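Long-range contacts in cryptochrome DASH, chloroplastic/mitochondrial (Arabidopsis thaliana, PDB 2J4D), which repairs cyclobutane pyrimidine dimers in single-stranded DNA as a photolyase, carries FAD and a folate light antenna, and may also act as a photoreceptor: residues Gly40-Trp45 with Ala136-Ala141; Leu183-Phe188 with Lys199-Lys204; Ser206-Thr211 with Ser298-Tyr303; Tyr262-Asp267 with Gln307-Glu312. All blocks are in the same frame, centred on the assembly; numbering follows the deposited sequence.

How the interactions relate
Interactions 1, 2 and 3 come in series along the chain, whereas the segments of interactions 3 and 4 alternate. Interaction 1 joins two neighbouring strands of the parallel sheet, with the W45 side chain about 12 Å from a bound folate. Interaction 2 packs a loop on helix 194-204; this loop carries F188 of a folate pocket, and the V201 side chain is about 14 Å from FAD. Interaction 3 follows directly in sequence, its centre 17 Å from that of interaction 2. Interactions 3 and 4 share helix 299-312, their centres are 16 Å apart, and they touch where I302 O meets F263 CE2 at 4.1 Å. The F263 side chain is about 8 Å from FAD.

Interaction 1 of 4, residues Gly40-Trp45 with Ala136-Ala141; sequences GVTILW and ARTVFA
V41, I43 and W45 bond through their backbones to R137, T138 and F140. V41 O accepts from R137 N and I43 O from F140 N, both at 2.9 Å, while I43 N and W45 N give theirs to T138 O and F140 O. The ladder is thus carried by the odd residues of 41-45, whereas T42 and L44 turn their backbones to strand 67-74. Between the bonds, V139 CA lies 3.2 Å from I43 O in a CA-H...O contact.

A polar pair joins the threonines, T42 OG1 and T138 OG1 being hydrogen-bonded at 2.9 Å. T42 OG1 also meets the edge of the F140 ring in its plane, 3.2 Å from F140 CD2; a chi1 of -174° holds this hydroxyl anti to the T42 N and aims it at both partners.

Apolar contacts fill the other face. I43 CD1 rests 3.7 Å from A136 CB, a methyl small enough to admit the long branch, and I43 lies alongside V139. W45 CE3 comes 3.5 Å from A141 CB, where the single methyl lets the indole come close. Helix 123-134 covers I43 and W45; helix 56-63 covers L44 and F140.

Parallel central strands sandwiched by helices are characteristic of the Rossmann-like alpha/beta domain of photolyases and cryptochromes.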
loop_
_atom_site.group_PDB
_atom_site.type_symbol
_atom_site.label_atom_id
_atom_site.label_comp_id
_atom_site.label_asym_id
_atom_site.label_seq_id
_atom_site.Cartn_x
_atom_site.Cartn_y
_atom_site.Cartn_z
ATOM N N GLY A 40 -18.493 25.609 13.497
ATOM C CA GLY A 40 -19.361 24.897 12.575
ATOM C C GLY A 40 -19.007 23.471 12.194
ATOM O O GLY A 40 -18.078 22.859 12.731
ATOM N N VAL A 41 -19.760 22.953 11.233
ATOM C CA VAL A 41 -19.592 21.593 10.754
ATOM C C VAL A 41 -18.535 21.424 9.669
ATOM O O VAL A 41 -18.368 22.282 8.800
ATOM C CB VAL A 41 -20.927 21.052 10.202
ATOM C CG1 VAL A 41 -20.731 19.655 9.618
ATOM C CG2 VAL A 41 -21.972 21.028 11.306
ATOM N N THR A 42 -17.820 20.304 9.731
ATOM C CA THR A 42 -16.824 19.979 8.721
ATOM C C THR A 42 -17.007 18.509 8.360
ATOM O O THR A 42 -17.462 17.702 9.175
ATOM C CB THR A 42 -15.371 20.182 9.217
ATOM O OG1 THR A 42 -14.464 19.983 8.122
ATOM C CG2 THR A 42 -15.026 19.180 10.312
ATOM N N ILE A 43 -16.671 18.170 7.127
ATOM C CA ILE A 43 -16.764 16.796 6.675
ATOM C C ILE A 43 -15.334 16.314 6.474
ATOM O O ILE A 43 -14.522 17.029 5.888
ATOM C CB ILE A 43 -17.521 16.703 5.327
ATOM C CG1 ILE A 43 -19.011 16.984 5.556
ATOM C CG2 ILE A 43 -17.284 15.322 4.680
ATOM C CD1 ILE A 43 -19.821 17.192 4.276
ATOM N N LEU A 44 -15.022 15.127 6.988
ATOM C CA LEU A 44 -13.698 14.538 6.811
ATOM C C LEU A 44 -13.872 13.393 5.814
ATOM O O LEU A 44 -14.530 12.389 6.103
ATOM C CB LEU A 44 -13.147 13.989 8.134
ATOM C CG LEU A 44 -11.781 13.287 8.057
ATOM C CD1 LEU A 44 -10.727 14.218 7.462
ATOM C CD2 LEU A 44 -11.370 12.846 9.466
ATOM N N TRP A 45 -13.284 13.559 4.638
ATOM C CA TRP A 45 -13.387 12.564 3.573
ATOM C C TRP A 45 -12.166 11.639 3.546
ATOM O O TRP A 45 -11.053 12.063 3.221
ATOM C CB TRP A 45 -13.579 13.295 2.236
ATOM C CG TRP A 45 -13.477 12.447 0.997
ATOM C CD1 TRP A 45 -13.876 11.153 0.842
ATOM C CD2 TRP A 45 -12.949 12.859 -0.269
ATOM N NE1 TRP A 45 -13.625 10.729 -0.447
ATOM C CE2 TRP A 45 -13.057 11.758 -1.148
ATOM C CE3 TRP A 45 -12.397 14.059 -0.747
ATOM C CZ2 TRP A 45 -12.632 11.817 -2.484
ATOM C CZ3 TRP A 45 -11.976 14.120 -2.073
ATOM C CH2 TRP A 45 -12.096 13.004 -2.926
ATOM N N ALA A 136 -21.874 22.023 6.022
ATOM C CA ALA A 136 -20.441 21.946 6.285
ATOM C C ALA A 136 -19.716 23.115 5.628
ATOM O O ALA A 136 -20.004 23.472 4.497
ATOM C CB ALA A 136 -19.893 20.631 5.752
ATOM N N ARG A 137 -18.768 23.717 6.331
ATOM C CA ARG A 137 -18.027 24.833 5.757
ATOM C C ARG A 137 -16.880 24.309 4.904
ATOM O O ARG A 137 -16.431 24.966 3.965
ATOM C CB ARG A 137 -17.435 25.706 6.863
ATOM C CG ARG A 137 -18.428 26.164 7.911
ATOM C CD ARG A 137 -17.760 27.116 8.894
ATOM N NE ARG A 137 -18.691 27.589 9.911
ATOM C CZ ARG A 137 -18.370 28.440 10.881
ATOM N NH1 ARG A 137 -17.133 28.916 10.965
ATOM N NH2 ARG A 137 -19.282 28.811 11.767
ATOM N N THR A 138 -16.417 23.111 5.232
ATOM C CA THR A 138 -15.284 22.533 4.530
ATOM C C THR A 138 -15.348 21.016 4.434
ATOM O O THR A 138 -16.089 20.358 5.166
ATOM C CB THR A 138 -13.992 22.850 5.285
ATOM O OG1 THR A 138 -14.135 22.395 6.637
ATOM C CG2 THR A 138 -13.711 24.334 5.308
ATOM N N VAL A 139 -14.573 20.477 3.500
ATOM C CA VAL A 139 -14.425 19.037 3.343
ATOM C C VAL A 139 -12.904 18.878 3.331
ATOM O O VAL A 139 -12.225 19.448 2.473
ATOM C CB VAL A 139 -14.984 18.503 2.011
ATOM C CG1 VAL A 139 -14.654 17.009 1.882
ATOM C CG2 VAL A 139 -16.493 18.713 1.947
ATOM N N PHE A 140 -12.384 18.147 4.310
ATOM C CA PHE A 140 -10.951 17.893 4.437
ATOM C C PHE A 140 -10.621 16.498 3.916
ATOM O O PHE A 140 -11.396 15.562 4.099
ATOM C CB PHE A 140 -10.529 17.971 5.909
ATOM C CG PHE A 140 -10.364 19.370 6.421
ATOM C CD1 PHE A 140 -9.202 20.083 6.157
ATOM C CD2 PHE A 140 -11.377 19.982 7.154
ATOM C CE1 PHE A 140 -9.048 21.393 6.617
ATOM C CE2 PHE A 140 -11.234 21.288 7.617
ATOM C CZ PHE A 140 -10.066 21.995 7.348
ATOM N N ALA A 141 -9.465 16.367 3.274
ATOM C CA ALA A 141 -9.026 15.078 2.765
ATOM C C ALA A 141 -7.538 15.163 2.476
ATOM O O ALA A 141 -6.972 16.253 2.388
ATOM C CB ALA A 141 -9.781 14.718 1.493
#

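Interaction 2 of 4, residues Leu183-Phe188 with Lys199-Lys204; sequences LPFDVF and KSVEAK
P184 projects toward helix 194-204 and fits between S200 and K204, one helical turn apart, in a loop-on-helix contact of the photolyase-family fold. Its CG comes 4.1 Å from S200 CB, and its CB lies 3.9 Å from K204 CD. A compact, rigid proline suits this shallow hollow, while the small S200 lets the loop approach closely. The lysine chain, extended beyond CG, brings its CD methylene against the proline.

V201 supplies the bump that the loop receives. Its CG1 lies 3.7 Å from L183 CD2, the two side chains running side by side in the same direction, and also approaches P184 CD. Branched V201 therefore bridges leucine and proline with a single methyl. L183 in turn reaches F334 of helix 317-339, so the loop joins two helices by apolar packing.

The F185 ring extends this surface: P184 CG sits 3.5 Å above one face, toward the rim. Farther along the loop D186 makes an Asx turn, OD2 accepting from the backbone N of F188, a residue of a folate pocket. S200 OG is bonded to Q196 O within its own helix, so what the phenyl ring meets is chiefly the serine methylene, F185 CE2 lying 3.7 Å from S200 CB.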
loop_
_atom_site.group_PDB
_atom_site.type_symbol
_atom_site.label_atom_id
_atom_site.label_comp_id
_atom_site.label_asym_id
_atom_site.label_seq_id
_atom_site.Cartn_x
_atom_site.Cartn_y
_atom_site.Cartn_z
ATOM N N LEU A 183 11.083 19.393 1.487
ATOM C CA LEU A 183 12.113 18.932 0.555
ATOM C C LEU A 183 13.069 20.029 0.102
ATOM O O LEU A 183 12.711 21.204 0.069
ATOM C CB LEU A 183 11.465 18.305 -0.680
ATOM C CG LEU A 183 10.660 17.024 -0.449
ATOM C CD1 LEU A 183 10.039 16.581 -1.766
ATOM C CD2 LEU A 183 11.571 15.935 0.094
ATOM N N PRO A 184 14.308 19.651 -0.247
ATOM C CA PRO A 184 15.308 20.622 -0.703
ATOM C C PRO A 184 15.156 20.948 -2.187
ATOM O O PRO A 184 16.079 21.451 -2.814
ATOM C CB PRO A 184 16.629 19.928 -0.392
ATOM C CG PRO A 184 16.300 18.483 -0.615
ATOM C CD PRO A 184 14.927 18.338 0.020
ATOM N N PHE A 185 13.988 20.637 -2.744
ATOM C CA PHE A 185 13.694 20.911 -4.149
ATOM C C PHE A 185 12.204 20.732 -4.422
ATOM O O PHE A 185 11.521 20.014 -3.693
ATOM C CB PHE A 185 14.512 19.990 -5.084
ATOM C CG PHE A 185 14.821 18.622 -4.503
ATOM C CD1 PHE A 185 13.800 17.770 -4.088
ATOM C CD2 PHE A 185 16.141 18.202 -4.353
ATOM C CE1 PHE A 185 14.089 16.523 -3.525
ATOM C CE2 PHE A 185 16.445 16.957 -3.792
ATOM C CZ PHE A 185 15.416 16.114 -3.375
ATOM N N ASP A 186 11.682 21.418 -5.437
ATOM C CA ASP A 186 10.276 21.235 -5.783
ATOM C C ASP A 186 10.287 19.880 -6.479
ATOM O O ASP A 186 11.298 19.519 -7.081
ATOM C CB ASP A 186 9.787 22.301 -6.765
ATOM C CG ASP A 186 8.314 22.121 -7.125
ATOM O OD1 ASP A 186 7.450 22.488 -6.299
ATOM O OD2 ASP A 186 8.017 21.591 -8.219
ATOM N N VAL A 187 9.183 19.136 -6.418
ATOM C CA VAL A 187 9.141 17.810 -7.041
ATOM C C VAL A 187 9.389 17.802 -8.542
ATOM O O VAL A 187 9.799 16.783 -9.102
ATOM C CB VAL A 187 7.808 17.081 -6.747
ATOM C CG1 VAL A 187 7.702 16.795 -5.254
ATOM C CG2 VAL A 187 6.629 17.919 -7.212
ATOM N N PHE A 188 9.141 18.930 -9.198
ATOM C CA PHE A 188 9.383 19.032 -10.633
ATOM C C PHE A 188 10.872 18.808 -10.881
ATOM O O PHE A 188 11.279 18.362 -11.947
ATOM C CB PHE A 188 8.978 20.418 -11.145
ATOM C CG PHE A 188 7.606 20.463 -11.755
ATOM C CD1 PHE A 188 6.637 19.532 -11.392
ATOM C CD2 PHE A 188 7.280 21.441 -12.690
ATOM C CE1 PHE A 188 5.359 19.573 -11.954
ATOM C CE2 PHE A 188 6.006 21.494 -13.258
ATOM C CZ PHE A 188 5.045 20.557 -12.890
ATOM N N LYS A 199 20.366 10.949 -0.485
ATOM C CA LYS A 199 21.444 11.703 0.146
ATOM C C LYS A 199 21.002 13.121 0.471
ATOM O O LYS A 199 21.352 13.655 1.523
ATOM C CB LYS A 199 22.684 11.746 -0.755
ATOM C CG LYS A 199 23.359 10.402 -0.948
ATOM C CD LYS A 199 24.722 10.566 -1.613
ATOM C CE LYS A 199 25.335 9.218 -1.976
ATOM N NZ LYS A 199 25.476 8.304 -0.807
ATOM N N SER A 200 20.214 13.719 -0.422
ATOM C CA SER A 200 19.743 15.086 -0.219
ATOM C C SER A 200 18.771 15.258 0.934
ATOM O O SER A 200 18.950 16.148 1.765
ATOM C CB SER A 200 19.095 15.632 -1.494
ATOM O OG SER A 200 20.029 15.643 -2.550
ATOM N N VAL A 201 17.732 14.432 0.994
ATOM C CA VAL A 201 16.783 14.581 2.087
ATOM C C VAL A 201 17.424 14.235 3.423
ATOM O O VAL A 201 17.154 14.897 4.424
ATOM C CB VAL A 201 15.500 13.731 1.877
ATOM C CG1 VAL A 201 14.783 14.203 0.616
ATOM C CG2 VAL A 201 15.845 12.252 1.780
ATOM N N GLU A 202 18.285 13.220 3.445
ATOM C CA GLU A 202 18.936 12.825 4.694
ATOM C C GLU A 202 19.909 13.884 5.179
ATOM O O GLU A 202 20.144 14.027 6.375
ATOM C CB GLU A 202 19.666 11.488 4.529
ATOM C CG GLU A 202 18.726 10.311 4.325
ATOM C CD GLU A 202 19.403 8.969 4.506
ATOM O OE1 GLU A 202 20.348 8.663 3.753
ATOM O OE2 GLU A 202 18.983 8.217 5.409
ATOM N N ALA A 203 20.472 14.642 4.249
ATOM C CA ALA A 203 21.417 15.676 4.628
ATOM C C ALA A 203 20.757 17.021 4.915
ATOM O O ALA A 203 21.229 17.783 5.766
ATOM C CB ALA A 203 22.467 15.841 3.539
ATOM N N LYS A 204 19.652 17.311 4.235
ATOM C CA LYS A 204 19.019 18.608 4.420
ATOM C C LYS A 204 17.623 18.647 5.023
ATOM O O LYS A 204 17.058 19.729 5.198
ATOM C CB LYS A 204 18.993 19.341 3.081
ATOM C CG LYS A 204 20.327 19.351 2.362
ATOM C CD LYS A 204 20.219 20.145 1.080
ATOM C CE LYS A 204 21.366 19.857 0.135
ATOM N NZ LYS A 204 21.194 20.622 -1.134
#

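Interaction 3 of 4, residues Ser206-Thr211 with Ser298-Tyr303; sequences SIRSST and SPRFIY
The irregular segment 206-211 passes the first turn of helix 299-312, S210 and R300 coming nearest with their CA atoms 5.2 Å apart. This contact packs the loop after helix 194-204 against the start of helix 299-312 of the photolyase fold, and S298 stands at the N-cap position of the latter helix. A water joins the two backbones by donating to both R208 O and R300 O.

I207 lies over Y303. Its CD1 is 3.6 Å from the ring centroid and only 8° off the ring normal, a CH-pi contact over the face, while CG2 reaches Y303 CD2 near the rim. A branched aliphatic chain suits a flat aromatic surface because two of its carbons can rest there together. A serine in place of Y303 would probably leave I207 without the ring that carries its methyls and open a gap between loop and helix.

R300 points toward the loop and uses both halves of its chain. Its CD packs 3.5 Å from R208 O, and the bend at chi3 (-57°) turns the guanidinium so that S209 O lies over one face. Its charge is met by salt bridges to D54 and D56; D56 is also hydrogen-bonded to T211 OG1. R208 pairs with D182, and a second water accepts from R208 NH1 at 3.1 Å and, weakly, from R300 NH1 at 3.0 Å.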
loop_
_atom_site.group_PDB
_atom_site.type_symbol
_atom_site.label_atom_id
_atom_site.label_comp_id
_atom_site.label_asym_id
_atom_site.label_seq_id
_atom_site.Cartn_x
_atom_site.Cartn_y
_atom_site.Cartn_z
ATOM N N SER A 206 14.527 17.045 7.934
ATOM C CA SER A 206 14.211 16.396 9.195
ATOM C C SER A 206 12.859 15.726 8.982
ATOM O O SER A 206 12.076 16.144 8.121
ATOM C CB SER A 206 14.083 17.420 10.328
ATOM O OG SER A 206 15.344 17.939 10.698
ATOM N N ILE A 207 12.592 14.683 9.757
ATOM C CA ILE A 207 11.319 13.985 9.681
ATOM C C ILE A 207 10.471 14.598 10.792
ATOM O O ILE A 207 10.919 14.699 11.933
ATOM C CB ILE A 207 11.502 12.470 9.934
ATOM C CG1 ILE A 207 12.312 11.850 8.790
ATOM C CG2 ILE A 207 10.140 11.784 10.043
ATOM C CD1 ILE A 207 12.639 10.382 8.996
ATOM N N ARG A 208 9.260 15.030 10.466
ATOM C CA ARG A 208 8.392 15.640 11.467
ATOM C C ARG A 208 7.872 14.621 12.469
ATOM O O ARG A 208 7.675 13.450 12.128
ATOM C CB ARG A 208 7.189 16.310 10.798
ATOM C CG ARG A 208 7.546 17.371 9.764
ATOM C CD ARG A 208 6.286 17.978 9.180
ATOM N NE ARG A 208 6.558 18.982 8.153
ATOM C CZ ARG A 208 5.630 19.796 7.652
ATOM N NH1 ARG A 208 4.380 19.724 8.083
ATOM N NH2 ARG A 208 5.950 20.684 6.725
ATOM N N SER A 209 7.652 15.069 13.704
ATOM C CA SER A 209 7.100 14.205 14.743
ATOM C C SER A 209 5.701 13.858 14.251
ATOM O O SER A 209 5.109 14.615 13.478
ATOM C CB SER A 209 6.988 14.961 16.076
ATOM O OG SER A 209 8.255 15.393 16.530
ATOM N N SER A 210 5.166 12.726 14.686
ATOM C CA SER A 210 3.831 12.353 14.253
ATOM C C SER A 210 2.840 13.302 14.926
ATOM O O SER A 210 3.091 13.796 16.025
ATOM C CB SER A 210 3.535 10.895 14.628
ATOM O OG SER A 210 3.451 10.729 16.028
ATOM N N THR A 211 1.730 13.579 14.253
ATOM C CA THR A 211 0.716 14.472 14.805
ATOM C C THR A 211 -0.076 13.776 15.918
ATOM O O THR A 211 -0.569 12.657 15.736
ATOM C CB THR A 211 -0.240 14.950 13.688
ATOM O OG1 THR A 211 0.504 15.731 12.741
ATOM C CG2 THR A 211 -1.368 15.799 14.259
ATOM N N SER A 298 1.222 5.052 9.430
ATOM C CA SER A 298 1.970 6.053 8.695
ATOM C C SER A 298 3.459 5.965 8.993
ATOM O O SER A 298 3.864 5.507 10.057
ATOM C CB SER A 298 1.461 7.445 9.059
ATOM O OG SER A 298 1.827 7.759 10.385
ATOM N N PRO A 299 4.292 6.421 8.049
ATOM C CA PRO A 299 5.744 6.390 8.214
ATOM C C PRO A 299 6.275 7.259 9.346
ATOM O O PRO A 299 7.319 6.947 9.915
ATOM C CB PRO A 299 6.267 6.805 6.831
ATOM C CG PRO A 299 5.156 7.603 6.254
ATOM C CD PRO A 299 3.920 6.870 6.696
ATOM N N ARG A 300 5.576 8.342 9.688
ATOM C CA ARG A 300 6.060 9.170 10.785
ATOM C C ARG A 300 5.930 8.378 12.069
ATOM O O ARG A 300 6.793 8.457 12.942
ATOM C CB ARG A 300 5.298 10.497 10.870
ATOM C CG ARG A 300 5.627 11.408 9.703
ATOM C CD ARG A 300 5.056 12.801 9.870
ATOM N NE ARG A 300 3.612 12.783 10.065
ATOM C CZ ARG A 300 2.799 13.757 9.669
ATOM N NH1 ARG A 300 3.297 14.824 9.055
ATOM N NH2 ARG A 300 1.492 13.664 9.878
ATOM N N PHE A 301 4.853 7.606 12.178
ATOM C CA PHE A 301 4.642 6.749 13.345
ATOM C C PHE A 301 5.736 5.674 13.381
ATOM O O PHE A 301 6.382 5.454 14.412
ATOM C CB PHE A 301 3.260 6.090 13.259
ATOM C CG PHE A 301 3.106 4.878 14.132
ATOM C CD1 PHE A 301 3.147 4.986 15.519
ATOM C CD2 PHE A 301 2.930 3.618 13.566
ATOM C CE1 PHE A 301 3.015 3.860 16.327
ATOM C CE2 PHE A 301 2.797 2.483 14.369
ATOM C CZ PHE A 301 2.840 2.605 15.752
ATOM N N ILE A 302 5.949 5.011 12.249
ATOM C CA ILE A 302 6.967 3.963 12.178
ATOM C C ILE A 302 8.340 4.508 12.574
ATOM O O ILE A 302 9.084 3.859 13.314
ATOM C CB ILE A 302 7.047 3.343 10.757
ATOM C CG1 ILE A 302 5.741 2.605 10.440
ATOM C CG2 ILE A 302 8.233 2.352 10.674
ATOM C CD1 ILE A 302 5.569 2.237 8.969
ATOM N N TYR A 303 8.666 5.704 12.092
ATOM C CA TYR A 303 9.950 6.328 12.409
ATOM C C TYR A 303 10.117 6.537 13.916
ATOM O O TYR A 303 11.181 6.268 14.480
ATOM C CB TYR A 303 10.080 7.672 11.686
ATOM C CG TYR A 303 11.341 8.425 12.040
ATOM C CD1 TYR A 303 12.598 7.901 11.741
ATOM C CD2 TYR A 303 11.280 9.659 12.688
ATOM C CE1 TYR A 303 13.772 8.590 12.083
ATOM C CE2 TYR A 303 12.447 10.354 13.032
ATOM C CZ TYR A 303 13.682 9.811 12.728
ATOM O OH TYR A 303 14.829 10.479 13.084
HETATM O O HOH W 1 8.164 11.070 13.453
HETATM O O HOH W 2 2.586 17.691 9.560
#

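Interaction 4 of 4, residues Tyr262-Asp267 with Gln307-Glu312; sequences YFWKKD and QRYEKE
An aromatic and polar helix-to-helix contact joins the C-terminal end of helix 252-265 to the last turns of helix 299-312, in the helical part of the protein near the flavin. At its centre the edge of Y309 is turned toward the face of W264, an edge-to-face pair with planes at 62° and centroids 5.5 Å apart. On the opposite face of the indole lies the R308 guanidinium, nearly parallel to it at 15°, with NH2 3.1 Å above the plane toward the rim. Tryptophan suits this place because it offers two broad faces and a polar N-H, which E305 accepts.

The bend of R308 at chi3 brings its flat group over the ring, and E305 holds it there by a salt bridge. E312 OE1 approaches W264 CZ3 at 3.4 Å.

Y309 reaches past the indole, a chi1 of -175° carrying its ring away from its own backbone N, and OH donates to D267 OD1 at 2.5 Å. The tyrosine meets this oxygen from above the carboxylate plane. A phenylalanine at Y309 would probably leave D267 OD1 without the phenol that donates to it.

D267 OD1 also bonds R313 in a salt bridge, so a phenol and an arginine share one oxygen; that pairing would be expected to favour the ionised carboxylate.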
loop_
_atom_site.group_PDB
_atom_site.type_symbol
_atom_site.label_atom_id
_atom_site.label_comp_id
_atom_site.label_asym_id
_atom_site.label_seq_id
_atom_site.Cartn_x
_atom_site.Cartn_y
_atom_site.Cartn_z
ATOM N N TYR A 262 6.596 -7.143 14.987
ATOM C CA TYR A 262 7.875 -7.234 14.298
ATOM C C TYR A 262 9.009 -6.550 15.056
ATOM O O TYR A 262 10.092 -7.115 15.216
ATOM C CB TYR A 262 7.756 -6.627 12.897
ATOM C CG TYR A 262 8.969 -6.886 12.035
ATOM C CD1 TYR A 262 9.248 -8.168 11.563
ATOM C CD2 TYR A 262 9.868 -5.862 11.735
ATOM C CE1 TYR A 262 10.401 -8.428 10.817
ATOM C CE2 TYR A 262 11.024 -6.111 10.990
ATOM C CZ TYR A 262 11.281 -7.399 10.539
ATOM O OH TYR A 262 12.433 -7.657 9.834
ATOM N N PHE A 263 8.757 -5.334 15.522
ATOM C CA PHE A 263 9.760 -4.572 16.250
ATOM C C PHE A 263 10.035 -5.066 17.662
ATOM O O PHE A 263 11.170 -5.395 18.016
ATOM C CB PHE A 263 9.339 -3.098 16.382
ATOM C CG PHE A 263 9.533 -2.278 15.139
ATOM C CD1 PHE A 263 9.808 -2.881 13.915
ATOM C CD2 PHE A 263 9.410 -0.896 15.192
ATOM C CE1 PHE A 263 9.957 -2.116 12.756
ATOM C CE2 PHE A 263 9.555 -0.116 14.037
ATOM C CZ PHE A 263 9.828 -0.728 12.820
ATOM N N TRP A 264 8.977 -5.111 18.462
ATOM C CA TRP A 264 9.108 -5.435 19.868
ATOM C C TRP A 264 8.941 -6.867 20.344
ATOM O O TRP A 264 9.866 -7.430 20.928
ATOM C CB TRP A 264 8.181 -4.506 20.651
ATOM C CG TRP A 264 8.404 -3.044 20.308
ATOM C CD1 TRP A 264 7.688 -2.281 19.416
ATOM C CD2 TRP A 264 9.447 -2.198 20.809
ATOM N NE1 TRP A 264 8.227 -1.015 19.336
ATOM C CE2 TRP A 264 9.307 -0.937 20.180
ATOM C CE3 TRP A 264 10.491 -2.385 21.732
ATOM C CZ2 TRP A 264 10.172 0.136 20.445
ATOM C CZ3 TRP A 264 11.355 -1.313 21.997
ATOM C CH2 TRP A 264 11.187 -0.071 21.355
ATOM N N LYS A 265 7.773 -7.453 20.119
ATOM C CA LYS A 265 7.539 -8.817 20.575
ATOM C C LYS A 265 8.562 -9.803 20.018
ATOM O O LYS A 265 9.163 -10.577 20.770
ATOM C CB LYS A 265 6.127 -9.271 20.204
ATOM C CG LYS A 265 5.788 -10.652 20.746
ATOM C CD LYS A 265 4.369 -11.063 20.409
ATOM C CE LYS A 265 4.123 -12.519 20.801
ATOM N NZ LYS A 265 2.756 -12.965 20.431
ATOM N N LYS A 266 8.766 -9.774 18.707
ATOM C CA LYS A 266 9.716 -10.675 18.075
ATOM C C LYS A 266 11.127 -10.113 17.984
ATOM O O LYS A 266 12.064 -10.853 17.687
ATOM C CB LYS A 266 9.221 -11.080 16.684
ATOM C CG LYS A 266 7.988 -11.962 16.733
ATOM C CD LYS A 266 7.511 -12.328 15.342
ATOM C CE LYS A 266 6.549 -13.492 15.407
ATOM N NZ LYS A 266 7.240 -14.671 16.003
ATOM N N ASP A 267 11.274 -8.812 18.229
ATOM C CA ASP A 267 12.592 -8.169 18.209
ATOM C C ASP A 267 13.358 -8.505 16.921
ATOM O O ASP A 267 14.554 -8.794 16.945
ATOM C CB ASP A 267 13.372 -8.630 19.453
ATOM C CG ASP A 267 14.556 -7.732 19.790
ATOM O OD1 ASP A 267 14.514 -6.521 19.484
ATOM O OD2 ASP A 267 15.523 -8.246 20.392
ATOM N N GLN A 307 12.893 4.993 16.363
ATOM C CA GLN A 307 13.723 5.813 17.246
ATOM C C GLN A 307 13.709 5.236 18.653
ATOM O O GLN A 307 14.746 5.156 19.318
ATOM C CB GLN A 307 13.200 7.249 17.319
ATOM C CG GLN A 307 13.437 8.109 16.088
ATOM C CD GLN A 307 12.858 9.501 16.281
ATOM O OE1 GLN A 307 11.650 9.663 16.513
ATOM N NE2 GLN A 307 13.717 10.512 16.201
ATOM N N ARG A 308 12.526 4.853 19.118
ATOM C CA ARG A 308 12.415 4.292 20.454
ATOM C C ARG A 308 13.170 2.968 20.537
ATOM O O ARG A 308 13.839 2.683 21.538
ATOM C CB ARG A 308 10.946 4.099 20.847
ATOM C CG ARG A 308 10.805 3.768 22.333
ATOM C CD ARG A 308 9.390 3.939 22.871
ATOM N NE ARG A 308 8.566 2.755 22.656
ATOM C CZ ARG A 308 7.729 2.611 21.640
ATOM N NH1 ARG A 308 7.608 3.586 20.751
ATOM N NH2 ARG A 308 7.019 1.495 21.514
ATOM N N TYR A 309 13.078 2.169 19.478
ATOM C CA TYR A 309 13.773 0.887 19.440
ATOM C C TYR A 309 15.280 1.106 19.531
ATOM O O TYR A 309 15.974 0.424 20.302
ATOM C CB TYR A 309 13.448 0.148 18.144
ATOM C CG TYR A 309 14.022 -1.253 18.050
ATOM C CD1 TYR A 309 13.269 -2.365 18.430
ATOM C CD2 TYR A 309 15.307 -1.470 17.546
ATOM C CE1 TYR A 309 13.777 -3.660 18.302
ATOM C CE2 TYR A 309 15.823 -2.754 17.416
ATOM C CZ TYR A 309 15.053 -3.847 17.792
ATOM O OH TYR A 309 15.554 -5.125 17.638
ATOM N N GLU A 310 15.786 2.060 18.752
ATOM C CA GLU A 310 17.215 2.345 18.747
ATOM C C GLU A 310 17.702 2.799 20.116
ATOM O O GLU A 310 18.818 2.474 20.517
ATOM C CB GLU A 310 17.561 3.407 17.693
ATOM C CG GLU A 310 17.287 2.960 16.262
ATOM C CD GLU A 310 18.026 3.789 15.238
ATOM O OE1 GLU A 310 18.176 5.012 15.455
ATOM O OE2 GLU A 310 18.446 3.221 14.207
ATOM N N LYS A 311 16.861 3.537 20.836
ATOM C CA LYS A 311 17.226 4.027 22.162
ATOM C C LYS A 311 17.168 2.940 23.234
ATOM O O LYS A 311 18.073 2.815 24.059
ATOM C CB LYS A 311 16.296 5.173 22.575
ATOM C CG LYS A 311 16.552 5.725 23.980
ATOM C CD LYS A 311 15.541 6.818 24.333
ATOM C CE LYS A 311 15.855 7.487 25.669
ATOM N NZ LYS A 311 15.762 6.547 26.828
ATOM N N GLU A 312 16.106 2.148 23.211
ATOM C CA GLU A 312 15.923 1.111 24.209
ATOM C C GLU A 312 16.622 -0.216 23.948
ATOM O O GLU A 312 17.033 -0.899 24.891
ATOM C CB GLU A 312 14.432 0.861 24.407
ATOM C CG GLU A 312 13.669 2.055 24.980
ATOM C CD GLU A 312 12.169 1.796 25.059
ATOM O OE1 GLU A 312 11.757 0.648 24.792
ATOM O OE2 GLU A 312 11.402 2.730 25.389
#